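Local coordinates for aldehyde dehydrogenase family protein (Pseudomonas syringae pv. tomato, PDB 6X9L) that oxidises long-chain aliphatic aldehydes, probably including octanal, with NAD+ as the electron acceptor, as a member of the aldehyde dehydrogenase family, at residues 235-240 / 256-261; 289-294 / 389-394. The protein carries 1 engineered substitution. One frame throughout, in Å; residues are numbered along the deposited sequence.

Contact 1. Residues 235-240 / 256-261; sequences GSNRAG and QELGGK. With NAD (nicotinamide-adenine-dinucleotide), chain D.
Gly235 N gives its hydrogen to Glu257 O (3.0 Å), continuing the parallel pairing of strands 230-234 and 253-257 past the end of the first strand, in a beta-alpha-beta unit of the Rossmann-like NAD-binding domain. Gly235 O in turn receives a CA-H...O contact from Leu258 CA. A second tie comes from Asn237, whose OD1 accepts from Gly259 N at 2.9 Å, the donor tilted 23° from the carbonyl plane. With its CG beside the backbone N (chi1 -83°), the amide bends back to the other segment, while ND2 serves Arg461 O; asparagine suits a place that must accept and donate at once. The Leu258 side chain crosses that of Asn237 obliquely, CB against Asn237 OD1, with CD2 at 4.0 Å from Gly240 CA, where glycine allows the methyl close to the helix. Gln256 NE2 adds a weak bond to Gly240 O, its OE1 being held by Asn464. Outside this shell, Ser236 is the N-cap of helix 237-247, its OG accepting from Ala239 N (3.1 Å). Ser236 also faces the NAD pyrophosphate, although the modelled contacts there are too short to weigh. Gly235, having no side chain, lets NAD C5B pass 3.6 Å from its CA. At the nicotinamide end of NAD, the amide N7N makes two weak bonds, to Glu257 OE1 at 3.1 Å and to Leu258 O at 3.4 Å.

Contact 2. Residues 289-294 / 389-394; sequences QSASAP and REEIFG. Engineered in segment 289-294: Ala291 (natural residue Cys). With NAD (nicotinamide-adenine-dinucleotide), chain D; OYA (octanal), chain C.
Phe393 lays its ring against the backbone of Gln289 and Ser290, in the active-site cleft of the aldehyde dehydrogenase fold, where the loop bearing the engineered Ala291 (cysteine in nature and, as in the family, probably the catalytic nucleophile) meets the loop before strand 396-402. The packing is a CH-pi contact: Gln289 CA sits 3.9 Å from the ring centroid and 11° off the ring normal, nearly straight above the face. Gln289 C and Ser290 N lie over this same face, whereas the opposite face carries C3D of the NAD ribose beside nicotinamide. A flat aromatic suits this place because it can fill the gap between a peptide chain and a sugar with both faces. At the ring's edge lies the Ala291 backbone, and Ala291 CB is 4.4 Å from Phe393 CE1.

The polar contacts run to the ligands, for no hydrogen bond joins the two segments directly. Glu391 reaches the ribose with its chain extended, CG anti to the backbone N (chi1 179°), and its carboxylate spans the diol: OE1 accepts from NAD O3D at 2.9 Å, and OE2 pairs with O2D, whose modelled place is less sure. Glutamate has the length and the two oxygens this needs; OE2 also takes a weak bond from Gly260 N.

The other loop is shaped by its own type I beta turn, Ser290 to Ala293, and by side-chain amides: Asn159 ND2 and Asn286 ND2 both bond to Gln289 O. Ser290 OG and Ser292 OG approach octanal C10 at 3.3 and 3.2 Å, small polar groups bordering the aldehyde carbon. Consistent with the oxyanion hole of the family, the aldehyde oxygen, octanal OAB, accepts from Ala291 N at 3.2 Å, with an N-H...O angle of 139°.

Both contacts are buried in the core and both face NAD, with centres 11 Å apart. Contact 1 stays within one beta-alpha-beta unit of the cofactor-binding sheet, and direct hydrogen bonds join its two segments; it also meets Val251 of the second subunit. Contact 2 brings together two loops 95 residues apart in sequence, leading into strands 296-300 and 396-402 of the other large sheet. It is knit by ring packing and by NAD against both loops, octanal meeting 289-294 alone; no other protein chain touches it. The two meet where the 256-261 segment passes both loops of contact 2: Gly259 CA packs 3.3 Å from Glu391 OE1, and Leu258 O lies 3.6 Å from Ala291 CB.

Contact 1. Residues 235-240 / 256-261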
# COMPACT_ATOMS: atom_id res chain seq x y z
N GLY A 235 4.42 7.79 -12.94
CA GLY A 235 5.51 7.73 -13.91
C GLY A 235 5.65 6.34 -14.52
O GLY A 235 4.70 5.55 -14.55
N SER A 236 6.86 6.06 -15.01
CA SER A 236 7.12 4.80 -15.67
C SER A 236 7.27 3.68 -14.66
O SER A 236 7.63 3.91 -13.51
CB SER A 236 8.39 4.89 -16.52
OG SER A 236 9.55 5.00 -15.71
N ASN A 237 6.99 2.46 -15.11
CA ASN A 237 7.25 1.31 -14.26
C ASN A 237 8.69 1.28 -13.81
O ASN A 237 8.98 1.01 -12.63
CB ASN A 237 6.88 0.03 -15.01
CG ASN A 237 5.41 -0.28 -14.91
OD1 ASN A 237 4.58 0.38 -15.54
ND2 ASN A 237 5.07 -1.27 -14.09
N ARG A 238 9.63 1.58 -14.71
CA ARG A 238 11.03 1.55 -14.31
C ARG A 238 11.28 2.46 -13.11
O ARG A 238 11.91 2.05 -12.12
CB ARG A 238 11.94 1.94 -15.47
CG ARG A 238 13.39 1.54 -15.23
CD ARG A 238 14.37 2.40 -16.04
NE ARG A 238 14.85 3.54 -15.26
CZ ARG A 238 14.35 4.77 -15.32
NH1 ARG A 238 13.34 5.05 -16.16
NH2 ARG A 238 14.85 5.73 -14.55
N ALA A 239 10.73 3.68 -13.15
CA ALA A 239 10.92 4.62 -12.05
C ALA A 239 10.10 4.21 -10.83
O ALA A 239 10.57 4.35 -9.69
CB ALA A 239 10.55 6.04 -12.50
N GLY A 240 8.89 3.70 -11.05
CA GLY A 240 8.06 3.29 -9.92
C GLY A 240 8.74 2.25 -9.06
O GLY A 240 8.70 2.32 -7.83
N GLN A 256 1.71 4.39 -6.30
CA GLN A 256 2.26 4.31 -7.66
C GLN A 256 1.15 4.24 -8.70
O GLN A 256 0.23 3.43 -8.60
CB GLN A 256 3.18 3.10 -7.82
CG GLN A 256 4.29 3.01 -6.80
CD GLN A 256 4.82 1.61 -6.67
OE1 GLN A 256 4.14 0.73 -6.11
NE2 GLN A 256 6.03 1.38 -7.18
N GLU A 257 1.27 5.10 -9.70
CA GLU A 257 0.41 5.13 -10.88
C GLU A 257 1.36 4.97 -12.06
O GLU A 257 2.11 5.90 -12.38
CB GLU A 257 -0.36 6.44 -10.97
CG GLU A 257 -1.23 6.76 -9.78
CD GLU A 257 -2.66 6.28 -9.99
OE1 GLU A 257 -2.92 5.76 -11.09
OE2 GLU A 257 -3.49 6.40 -9.05
N LEU A 258 1.34 3.79 -12.69
CA LEU A 258 2.34 3.48 -13.70
C LEU A 258 1.74 3.20 -15.08
O LEU A 258 0.71 3.78 -15.46
CB LEU A 258 3.17 2.29 -13.23
CG LEU A 258 3.56 2.34 -11.75
CD1 LEU A 258 4.39 1.14 -11.41
CD2 LEU A 258 4.30 3.64 -11.38
N GLY A 259 2.38 2.30 -15.85
CA GLY A 259 2.02 2.10 -17.24
C GLY A 259 0.68 1.41 -17.44
O GLY A 259 0.05 0.91 -16.51
N GLY A 260 0.25 1.39 -18.71
CA GLY A 260 -0.95 0.68 -19.11
C GLY A 260 -0.94 0.29 -20.58
O GLY A 260 -0.11 0.76 -21.37
N LYS A 261 -1.84 -0.62 -20.92
CA LYS A 261 -2.09 -1.07 -22.30
C LYS A 261 -3.60 -1.32 -22.41
O LYS A 261 -4.07 -2.44 -22.61
CB LYS A 261 -1.33 -2.34 -22.65
CG LYS A 261 -0.32 -2.20 -23.74
CD LYS A 261 -0.89 -1.81 -25.09
CE LYS A 261 0.27 -1.29 -25.92
NZ LYS A 261 0.02 -1.14 -27.36
PA NAD D . 9.12 8.56 -15.83
O1A NAD D . 8.83 7.28 -15.13
O2A NAD D . 10.31 8.49 -16.71
O5B NAD D . 9.27 9.78 -14.79
C5B NAD D . 8.23 10.10 -13.88
C4B NAD D . 8.77 10.98 -12.74
O4B NAD D . 9.74 10.24 -12.03
C3B NAD D . 9.49 12.23 -13.22
O3B NAD D . 9.22 13.27 -12.30
C2B NAD D . 10.96 11.86 -13.17
O2B NAD D . 11.80 12.97 -12.94
C1B NAD D . 10.96 10.97 -11.96
N9A NAD D . 12.01 9.96 -11.96
C8A NAD D . 12.64 9.36 -13.03
N7A NAD D . 13.50 8.44 -12.53
C5A NAD D . 13.42 8.45 -11.17
C6A NAD D . 14.05 7.72 -10.18
N6A NAD D . 14.83 6.69 -10.51
N1A NAD D . 13.73 7.97 -8.86
C2A NAD D . 12.79 8.91 -8.53
N3A NAD D . 12.15 9.63 -9.52
C4A NAD D . 12.48 9.40 -10.81
O3 NAD D . 7.77 9.03 -16.57
PN NAD D . 7.47 9.17 -18.14
O1N NAD D . 7.58 7.84 -18.79
O2N NAD D . 8.23 10.31 -18.69
O5D NAD D . 5.90 9.56 -17.90
C5D NAD D . 4.91 8.90 -18.64
C4D NAD D . 4.52 7.62 -17.90
O4D NAD D . 3.70 7.93 -16.79
C3D NAD D . 3.70 6.70 -18.79
O3D NAD D . 4.01 5.37 -18.48
C2D NAD D . 2.30 6.97 -18.33
O2D NAD D . 1.42 5.90 -18.60
C1D NAD D . 2.51 7.17 -16.83
N1N NAD D . 1.32 7.84 -16.29
C2N NAD D . 0.51 7.16 -15.42
C3N NAD D . -0.65 7.76 -14.94
C7N NAD D . -1.58 7.06 -14.01
O7N NAD D . -2.54 7.85 -13.35
N7N NAD D . -1.53 5.73 -13.83
C4N NAD D . -0.98 9.05 -15.35
C5N NAD D . -0.15 9.72 -16.23
C6N NAD D . 1.00 9.10 -16.71

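Contact 2. Residues 289-294 / 389-394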
# COMPACT_ATOMS: atom_id res chain seq x y z
N GLN A 289 -0.23 10.30 -25.47
CA GLN A 289 0.64 10.42 -24.31
C GLN A 289 -0.20 10.39 -23.04
O GLN A 289 -0.38 11.38 -22.33
CB GLN A 289 1.48 11.68 -24.40
CG GLN A 289 2.43 11.70 -25.60
CD GLN A 289 2.99 13.09 -25.85
OE1 GLN A 289 4.21 13.27 -25.98
NE2 GLN A 289 2.11 14.07 -25.90
N SER A 290 -0.73 9.19 -22.76
CA SER A 290 -1.65 8.98 -21.65
C SER A 290 -1.68 7.49 -21.30
O SER A 290 -1.92 6.65 -22.17
CB SER A 290 -3.03 9.48 -22.02
OG SER A 290 -3.97 8.93 -21.16
N ALA A 291 -1.43 7.18 -20.03
CA ALA A 291 -1.29 5.78 -19.62
C ALA A 291 -2.59 5.00 -19.79
O ALA A 291 -2.58 3.80 -20.08
CB ALA A 291 -0.80 5.70 -18.17
N SER A 292 -3.72 5.64 -19.57
CA SER A 292 -4.98 4.93 -19.62
C SER A 292 -5.58 4.88 -21.02
O SER A 292 -6.67 4.32 -21.20
CB SER A 292 -5.98 5.56 -18.64
OG SER A 292 -6.08 6.94 -18.87
N ALA A 293 -4.90 5.42 -22.02
CA ALA A 293 -5.46 5.47 -23.36
C ALA A 293 -5.77 4.05 -23.87
O ALA A 293 -4.95 3.13 -23.70
CB ALA A 293 -4.50 6.18 -24.32
N PRO A 294 -6.93 3.85 -24.49
CA PRO A 294 -7.34 2.54 -25.08
C PRO A 294 -6.69 2.23 -26.42
O PRO A 294 -7.28 2.33 -27.50
CB PRO A 294 -8.86 2.70 -25.20
CG PRO A 294 -9.07 4.19 -25.38
CD PRO A 294 -7.98 4.87 -24.59
N ARG A 389 2.18 -5.72 -26.44
CA ARG A 389 2.49 -5.93 -25.04
C ARG A 389 3.02 -4.68 -24.35
O ARG A 389 2.83 -4.54 -23.14
CB ARG A 389 3.54 -7.04 -24.87
CG ARG A 389 3.00 -8.44 -25.05
CD ARG A 389 4.11 -9.45 -25.22
NE ARG A 389 3.62 -10.79 -24.97
CZ ARG A 389 4.39 -11.88 -24.96
NH1 ARG A 389 5.69 -11.76 -25.19
NH2 ARG A 389 3.86 -13.08 -24.72
N GLU A 390 3.68 -3.79 -25.08
CA GLU A 390 4.42 -2.69 -24.49
C GLU A 390 3.70 -1.36 -24.70
O GLU A 390 3.20 -1.06 -25.78
CB GLU A 390 5.82 -2.60 -25.10
CG GLU A 390 6.71 -3.80 -24.83
CD GLU A 390 7.99 -3.73 -25.64
OE1 GLU A 390 8.50 -2.61 -25.83
OE2 GLU A 390 8.47 -4.78 -26.11
N GLU A 391 3.67 -0.56 -23.64
CA GLU A 391 3.11 0.78 -23.74
C GLU A 391 4.00 1.60 -24.66
O GLU A 391 5.23 1.56 -24.55
CB GLU A 391 3.02 1.40 -22.35
CG GLU A 391 2.47 2.81 -22.35
CD GLU A 391 2.35 3.36 -20.93
OE1 GLU A 391 3.26 3.12 -20.11
OE2 GLU A 391 1.33 4.02 -20.65
N ILE A 392 3.38 2.33 -25.58
CA ILE A 392 4.11 3.10 -26.57
C ILE A 392 4.15 4.58 -26.23
O ILE A 392 5.14 5.26 -26.50
CB ILE A 392 3.51 2.87 -27.96
CG1 ILE A 392 3.66 1.40 -28.36
CG2 ILE A 392 4.17 3.79 -28.97
CD1 ILE A 392 2.75 0.99 -29.50
N PHE A 393 3.08 5.09 -25.63
CA PHE A 393 2.99 6.48 -25.21
C PHE A 393 3.14 7.43 -26.39
O PHE A 393 3.80 8.47 -26.30
CB PHE A 393 4.00 6.79 -24.10
CG PHE A 393 3.40 7.53 -22.95
CD1 PHE A 393 2.35 6.97 -22.24
CD2 PHE A 393 3.83 8.81 -22.63
CE1 PHE A 393 1.76 7.66 -21.17
CE2 PHE A 393 3.26 9.51 -21.58
CZ PHE A 393 2.22 8.94 -20.84
N GLY A 394 2.51 7.08 -27.49
CA GLY A 394 2.40 7.92 -28.66
C GLY A 394 1.16 7.48 -29.42
O GLY A 394 0.44 6.58 -28.97
PA NAD D . 9.12 8.56 -15.83
O1A NAD D . 8.83 7.28 -15.13
O2A NAD D . 10.31 8.49 -16.71
O5B NAD D . 9.27 9.78 -14.79
C5B NAD D . 8.23 10.10 -13.88
C4B NAD D . 8.77 10.98 -12.74
O4B NAD D . 9.74 10.24 -12.03
C3B NAD D . 9.49 12.23 -13.22
O3B NAD D . 9.22 13.27 -12.30
C2B NAD D . 10.96 11.86 -13.17
O2B NAD D . 11.80 12.97 -12.94
C1B NAD D . 10.96 10.97 -11.96
N9A NAD D . 12.01 9.96 -11.96
C8A NAD D . 12.64 9.36 -13.03
N7A NAD D . 13.50 8.44 -12.53
C5A NAD D . 13.42 8.45 -11.17
C6A NAD D . 14.05 7.72 -10.18
N6A NAD D . 14.83 6.69 -10.51
N1A NAD D . 13.73 7.97 -8.86
C2A NAD D . 12.79 8.91 -8.53
N3A NAD D . 12.15 9.63 -9.52
C4A NAD D . 12.48 9.40 -10.81
O3 NAD D . 7.77 9.03 -16.57
PN NAD D . 7.47 9.17 -18.14
O1N NAD D . 7.58 7.84 -18.79
O2N NAD D . 8.23 10.31 -18.69
O5D NAD D . 5.90 9.56 -17.90
C5D NAD D . 4.91 8.90 -18.64
C4D NAD D . 4.52 7.62 -17.90
O4D NAD D . 3.70 7.93 -16.79
C3D NAD D . 3.70 6.70 -18.79
O3D NAD D . 4.01 5.37 -18.48
C2D NAD D . 2.30 6.97 -18.33
O2D NAD D . 1.42 5.90 -18.60
C1D NAD D . 2.51 7.17 -16.83
N1N NAD D . 1.32 7.84 -16.29
C2N NAD D . 0.51 7.16 -15.42
C3N NAD D . -0.65 7.76 -14.94
C7N NAD D . -1.58 7.06 -14.01
O7N NAD D . -2.54 7.85 -13.35
N7N NAD D . -1.53 5.73 -13.83
C4N NAD D . -0.98 9.05 -15.35
C5N NAD D . -0.15 9.72 -16.23
C6N NAD D . 1.00 9.10 -16.71
C14 OYA C . -10.57 12.37 -20.45
C5 OYA C . -9.17 11.88 -20.12
C6 OYA C . -8.73 12.53 -18.82
C11 OYA C . -7.22 12.45 -18.71
C7 OYA C . -6.78 11.10 -18.17
C8 OYA C . -5.26 11.16 -17.99
C9 OYA C . -4.73 10.05 -17.10
C10 OYA C . -3.87 9.08 -17.88
OAB OYA C . -2.69 9.31 -18.02